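Local coordinates for archaeal flagellar ATP-binding protein FlaH (Methanocaldococcus jannaschii DSM 2661, PDB 4WIA) that probably binds and hydrolyses ATP with a metal ion as a component of the archaellum, the archaeal flagellum, at residues S28-E33 against A180-R185; L198-K203 against Y211-V216. All blocks are in the same frame, centred on the assembly; numbering follows the deposited sequence.

Contact 1: S28-E33 against A180-R185; sequences SLIIIE and ATMLIR
Strands 29-33 and 182-185 run parallel in the core of the P-loop NTPase sheet, paired in register from I30 with M182 to E33 with R185. Between them the backbone bonds alternate: I31 N gives to M182 O at 2.9 Å, I184 N to I31 O, and E33 N to I184 O. At the start L29 O takes two amides, T181 N in its carbonyl plane and M182 N from above that plane.

T181, still in the loop before the strand, stands in for a backbone acceptor. A chi1 of 67° sets OG1 between its own backbone N and carbonyl carbon, and there it accepts L29 N at 2.8 Å, over a bent bond. One water joins OG1 to S28 OG, which is also hydrogen-bonded to P25 O. A valine here would probably leave the amide of L29 without its acceptor and the water without one of its partners.

Branched aliphatic residues suit a strand covered on both faces. On one, I30 CD1 lies alongside the selenium of M182, built as selenomethionine (3.8 Å), and I30 CG2 meets I184 CD1. On the other, I31 CG1 presses tightly on A180 CB at 3.5 Å, where a small residue fits, while L183 CD1 reaches I31 CB at 3.8 Å. E33 makes a salt bridge to R177, and R185 one to E187. Strand 29-33 leads directly into the probable Walker A loop, the classic strand-loop-helix of P-loop ATPases.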
loop_
_atom_site.group_PDB
_atom_site.type_symbol
_atom_site.label_atom_id
_atom_site.label_comp_id
_atom_site.label_asym_id
_atom_site.label_seq_id
_atom_site.Cartn_x
_atom_site.Cartn_y
_atom_site.Cartn_z
ATOM N N SER A 28 5.021 15.761 -14.916
ATOM C CA SER A 28 5.800 15.239 -16.028
ATOM C C SER A 28 4.903 15.057 -17.276
ATOM O O SER A 28 3.734 14.636 -17.162
ATOM C CB SER A 28 6.429 13.892 -15.637
ATOM O OG SER A 28 7.497 14.074 -14.687
ATOM N N LEU A 29 5.474 15.355 -18.426
ATOM C CA LEU A 29 4.995 14.887 -19.671
ATOM C C LEU A 29 6.002 13.874 -20.240
ATOM O O LEU A 29 7.090 14.229 -20.733
ATOM C CB LEU A 29 4.828 16.028 -20.657
ATOM C CG LEU A 29 4.398 15.599 -22.074
ATOM C CD1 LEU A 29 3.021 14.979 -22.109
ATOM C CD2 LEU A 29 4.441 16.805 -23.013
ATOM N N ILE A 30 5.596 12.626 -20.233
ATOM C CA ILE A 30 6.429 11.560 -20.635
ATOM C C ILE A 30 6.034 11.152 -22.033
ATOM O O ILE A 30 4.881 10.861 -22.306
ATOM C CB ILE A 30 6.207 10.345 -19.717
ATOM C CG1 ILE A 30 6.345 10.766 -18.252
ATOM C CG2 ILE A 30 7.190 9.234 -20.070
ATOM C CD1 ILE A 30 6.355 9.622 -17.255
ATOM N N ILE A 31 6.988 11.144 -22.922
ATOM C CA ILE A 31 6.763 10.659 -24.264
ATOM C C ILE A 31 7.519 9.359 -24.471
ATOM O O ILE A 31 8.728 9.302 -24.281
ATOM C CB ILE A 31 7.257 11.703 -25.312
ATOM C CG1 ILE A 31 6.482 13.005 -25.145
ATOM C CG2 ILE A 31 7.085 11.159 -26.730
ATOM C CD1 ILE A 31 4.992 12.884 -25.374
ATOM N N ILE A 32 6.807 8.328 -24.865
ATOM C CA ILE A 32 7.408 7.059 -25.182
ATOM C C ILE A 32 7.355 6.808 -26.656
ATOM O O ILE A 32 6.297 6.596 -27.200
ATOM C CB ILE A 32 6.722 5.933 -24.426
ATOM C CG1 ILE A 32 6.725 6.260 -22.908
ATOM C CG2 ILE A 32 7.482 4.641 -24.682
ATOM C CD1 ILE A 32 5.879 5.302 -22.072
ATOM N N GLU A 33 8.498 6.894 -27.310
ATOM C CA GLU A 33 8.553 6.921 -28.747
ATOM C C GLU A 33 9.284 5.698 -29.240
ATOM O O GLU A 33 10.447 5.461 -28.864
ATOM C CB GLU A 33 9.290 8.196 -29.228
ATOM C CG GLU A 33 9.673 8.176 -30.722
ATOM C CD GLU A 33 10.332 9.434 -31.251
ATOM O OE1 GLU A 33 10.697 10.327 -30.456
ATOM O OE2 GLU A 33 10.457 9.540 -32.507
ATOM N N ALA A 180 8.394 17.253 -24.413
ATOM C CA ALA A 180 8.509 16.213 -23.385
ATOM C C ALA A 180 9.361 16.702 -22.177
ATOM O O ALA A 180 10.376 17.338 -22.372
ATOM C CB ALA A 180 9.140 14.967 -23.990
ATOM N N THR A 181 8.940 16.410 -20.947
ATOM C CA THR A 181 9.828 16.544 -19.823
ATOM C C THR A 181 10.653 15.249 -19.642
ATOM O O THR A 181 11.813 15.293 -19.217
ATOM C CB THR A 181 9.082 16.850 -18.519
ATOM O OG1 THR A 181 8.284 15.716 -18.141
ATOM C CG2 THR A 181 8.256 18.069 -18.688
HETATM N N MSE A 182 10.053 14.111 -19.948
HETATM C CA MSE A 182 10.746 12.855 -19.934
HETATM C C MSE A 182 10.557 12.218 -21.280
HETATM O O MSE A 182 9.455 11.958 -21.692
HETATM C CB MSE A 182 10.195 11.975 -18.824
HETATM C CG MSE A 182 10.989 10.675 -18.706
HETATM SE SE MSE A 182 10.199 9.606 -17.293
HETATM C CE MSE A 182 11.667 8.378 -17.000
ATOM N N LEU A 183 11.642 11.939 -21.975
ATOM C CA LEU A 183 11.578 11.276 -23.241
ATOM C C LEU A 183 12.254 9.900 -23.207
ATOM O O LEU A 183 13.433 9.779 -22.881
ATOM C CB LEU A 183 12.257 12.118 -24.289
ATOM C CG LEU A 183 12.275 11.508 -25.700
ATOM C CD1 LEU A 183 10.883 11.497 -26.353
ATOM C CD2 LEU A 183 13.283 12.243 -26.600
ATOM N N ILE A 184 11.497 8.881 -23.580
ATOM C CA ILE A 184 11.949 7.536 -23.550
ATOM C C ILE A 184 11.784 6.953 -24.923
ATOM O O ILE A 184 10.681 6.977 -25.495
ATOM C CB ILE A 184 11.116 6.679 -22.592
ATOM C CG1 ILE A 184 11.134 7.278 -21.210
ATOM C CG2 ILE A 184 11.666 5.268 -22.565
ATOM C CD1 ILE A 184 10.152 6.612 -20.254
ATOM N N ARG A 185 12.857 6.386 -25.451
ATOM C CA ARG A 185 12.800 5.708 -26.737
ATOM C C ARG A 185 12.926 4.209 -26.581
ATOM O O ARG A 185 13.844 3.731 -25.915
ATOM C CB ARG A 185 13.887 6.253 -27.669
ATOM C CG ARG A 185 14.034 5.492 -28.973
ATOM C CD ARG A 185 14.843 6.268 -29.972
ATOM N NE ARG A 185 15.439 5.395 -30.968
ATOM C CZ ARG A 185 14.888 5.057 -32.144
ATOM N NH1 ARG A 185 13.696 5.518 -32.535
ATOM N NH2 ARG A 185 15.554 4.240 -32.955
HETATM O O HOH W 1 9.577 14.586 -16.058
#

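Contact 2: L198-K203 against Y211-V216; sequences LAKILK and YQKNIV
I201 touches Y211 and Q212 of the loop, and I215 of the strand that follows it, with two branches of its side chain. CG2 rests obliquely against the Y211 ring at CE2 (3.8 Å), while CD1 lies 3.6 Å from Q212 O and close to I215 CD1. With CG1 anti to the carbonyl carbon (chi1 -67°) and the chain then extended, CD1 arrives at I215; a branched aliphatic residue can thus serve ring and methyl at once.

On the face bearing L198, K200 and N214, L198 CD1 packs on N214 CB and on V216 CG2, the latter at 3.8 Å. K200 runs side by side with N214, its CE 3.1 Å from N214 OD1. K200 and N214 suit a face partly open to solvent, where L198 and V216 still pack on each other, whereas A199 and I215 are buried on the other, where the small methyl of A199 sits beside the bulkier I215.

The antiparallel backbones hold these side chains in place. A199 and I215 form a hydrogen-bonded pair, A199 N to I215 O at 2.9 Å and I215 N to A199 O at 2.8 Å, and I201 N adds a bond to K213 O. Further out, the Y211 ring meets Y204 edge-to-face. L202 and K203 form a classic beta bulge opposite L183, and K203 NZ ties the strand to the end of helix 170-179 through R177 O and A180 O. Backbone bonds of L198, K200 and L202 to E187, R185 and L183 join the hairpin to strand 182-191.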
loop_
_atom_site.group_PDB
_atom_site.type_symbol
_atom_site.label_atom_id
_atom_site.label_comp_id
_atom_site.label_asym_id
_atom_site.label_seq_id
_atom_site.Cartn_x
_atom_site.Cartn_y
_atom_site.Cartn_z
ATOM N N LEU A 198 14.493 -2.474 -25.144
ATOM C CA LEU A 198 15.314 -1.497 -24.486
ATOM C C LEU A 198 14.532 -0.235 -24.458
ATOM O O LEU A 198 14.039 0.174 -25.491
ATOM C CB LEU A 198 16.629 -1.283 -25.237
ATOM C CG LEU A 198 17.465 -0.099 -24.749
ATOM C CD1 LEU A 198 18.128 -0.430 -23.436
ATOM C CD2 LEU A 198 18.525 0.270 -25.776
ATOM N N ALA A 199 14.453 0.370 -23.277
ATOM C CA ALA A 199 13.894 1.684 -23.075
ATOM C C ALA A 199 15.016 2.610 -22.684
ATOM O O ALA A 199 15.620 2.438 -21.639
ATOM C CB ALA A 199 12.888 1.632 -21.985
ATOM N N LYS A 200 15.347 3.581 -23.538
ATOM C CA LYS A 200 16.401 4.491 -23.249
ATOM C C LYS A 200 15.838 5.873 -22.891
ATOM O O LYS A 200 15.016 6.444 -23.624
ATOM C CB LYS A 200 17.302 4.574 -24.438
ATOM C CG LYS A 200 18.585 5.312 -24.152
ATOM C CD LYS A 200 19.423 5.383 -25.417
ATOM C CE LYS A 200 20.897 5.204 -25.162
ATOM N NZ LYS A 200 21.503 4.738 -26.435
ATOM N N ILE A 201 16.329 6.438 -21.796
ATOM C CA ILE A 201 15.799 7.685 -21.304
ATOM C C ILE A 201 16.674 8.762 -21.904
ATOM O O ILE A 201 17.739 9.047 -21.401
ATOM C CB ILE A 201 15.817 7.733 -19.779
ATOM C CG1 ILE A 201 14.828 6.704 -19.229
ATOM C CG2 ILE A 201 15.491 9.149 -19.311
ATOM C CD1 ILE A 201 14.781 6.563 -17.713
ATOM N N LEU A 202 16.204 9.366 -22.986
ATOM C CA LEU A 202 16.971 10.391 -23.682
ATOM C C LEU A 202 16.948 11.716 -22.971
ATOM O O LEU A 202 17.836 12.495 -23.148
ATOM C CB LEU A 202 16.446 10.577 -25.077
ATOM C CG LEU A 202 16.432 9.329 -25.934
ATOM C CD1 LEU A 202 15.725 9.607 -27.253
ATOM C CD2 LEU A 202 17.842 8.847 -26.171
ATOM N N LYS A 203 15.982 11.944 -22.105
ATOM C CA LYS A 203 15.845 13.236 -21.459
ATOM C C LYS A 203 14.964 13.056 -20.272
ATOM O O LYS A 203 14.031 12.280 -20.318
ATOM C CB LYS A 203 15.173 14.162 -22.452
ATOM C CG LYS A 203 14.814 15.554 -21.984
ATOM C CD LYS A 203 13.996 16.189 -23.115
ATOM C CE LYS A 203 13.516 17.563 -22.816
ATOM N NZ LYS A 203 12.570 17.951 -23.885
ATOM N N TYR A 211 19.514 7.880 -12.071
ATOM C CA TYR A 211 18.650 6.968 -12.774
ATOM C C TYR A 211 19.413 6.193 -13.820
ATOM O O TYR A 211 20.523 6.563 -14.207
ATOM C CB TYR A 211 17.405 7.736 -13.363
ATOM C CG TYR A 211 17.727 8.809 -14.314
ATOM C CD1 TYR A 211 18.066 10.097 -13.875
ATOM C CD2 TYR A 211 17.750 8.545 -15.670
ATOM C CE1 TYR A 211 18.410 11.076 -14.772
ATOM C CE2 TYR A 211 18.107 9.527 -16.591
ATOM C CZ TYR A 211 18.410 10.776 -16.151
ATOM O OH TYR A 211 18.783 11.691 -17.096
ATOM N N GLN A 212 18.847 5.097 -14.275
ATOM C CA GLN A 212 19.473 4.285 -15.324
ATOM C C GLN A 212 19.071 4.853 -16.686
ATOM O O GLN A 212 17.933 5.076 -16.913
ATOM C CB GLN A 212 19.049 2.809 -15.284
ATOM C CG GLN A 212 19.464 2.029 -14.093
ATOM C CD GLN A 212 20.921 2.142 -13.792
ATOM O OE1 GLN A 212 21.323 2.967 -12.978
ATOM N NE2 GLN A 212 21.727 1.313 -14.434
ATOM N N LYS A 213 20.030 5.067 -17.569
ATOM C CA LYS A 213 19.756 5.540 -18.895
ATOM C C LYS A 213 19.166 4.454 -19.791
ATOM O O LYS A 213 18.235 4.706 -20.552
ATOM C CB LYS A 213 21.043 6.045 -19.516
ATOM C CG LYS A 213 20.788 6.954 -20.689
ATOM C CD LYS A 213 21.997 7.733 -21.162
ATOM C CE LYS A 213 21.653 8.503 -22.434
ATOM N NZ LYS A 213 22.805 9.328 -22.897
ATOM N N ASN A 214 19.721 3.255 -19.724
ATOM C CA ASN A 214 19.239 2.145 -20.529
ATOM C C ASN A 214 18.547 1.145 -19.676
ATOM O O ASN A 214 19.151 0.564 -18.834
ATOM C CB ASN A 214 20.394 1.492 -21.209
ATOM C CG ASN A 214 21.046 2.404 -22.200
ATOM O OD1 ASN A 214 20.426 2.802 -23.188
ATOM N ND2 ASN A 214 22.290 2.753 -21.951
ATOM N N ILE A 215 17.280 0.897 -19.920
ATOM C CA ILE A 215 16.551 -0.102 -19.138
ATOM C C ILE A 215 16.182 -1.266 -20.060
ATOM O O ILE A 215 15.365 -1.133 -20.971
ATOM C CB ILE A 215 15.326 0.511 -18.488
ATOM C CG1 ILE A 215 15.751 1.622 -17.522
ATOM C CG2 ILE A 215 14.562 -0.544 -17.724
ATOM C CD1 ILE A 215 14.595 2.513 -17.083
ATOM N N VAL A 216 16.849 -2.411 -19.863
ATOM C CA VAL A 216 16.545 -3.604 -20.643
ATOM C C VAL A 216 15.466 -4.427 -19.947
ATOM O O VAL A 216 15.474 -4.565 -18.744
ATOM C CB VAL A 216 17.779 -4.456 -20.852
ATOM C CG1 VAL A 216 17.450 -5.678 -21.687
ATOM C CG2 VAL A 216 18.880 -3.624 -21.510
#

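In the fold
Contacts 1 and 2 lie in one mixed sheet, their centres about 11 Å apart. They come in series along the chain: contact 1 closes with strand 182-191, which is followed by strand 194-204 and then strand 214-220, the hairpin of contact 2. Across the sheet the order is 29-33, 182-191, 194-204, 214-220, so strand 182-191 is where parallel pairing gives way to antiparallel. The contacts touch directly, through L183 O with L202 N, A180 O with K203 NZ, and M182 CE against I201 CD1. The sheet thus connects the strand before the probable P-loop to the hairpin that carries K196, a residue thought to bind ATP.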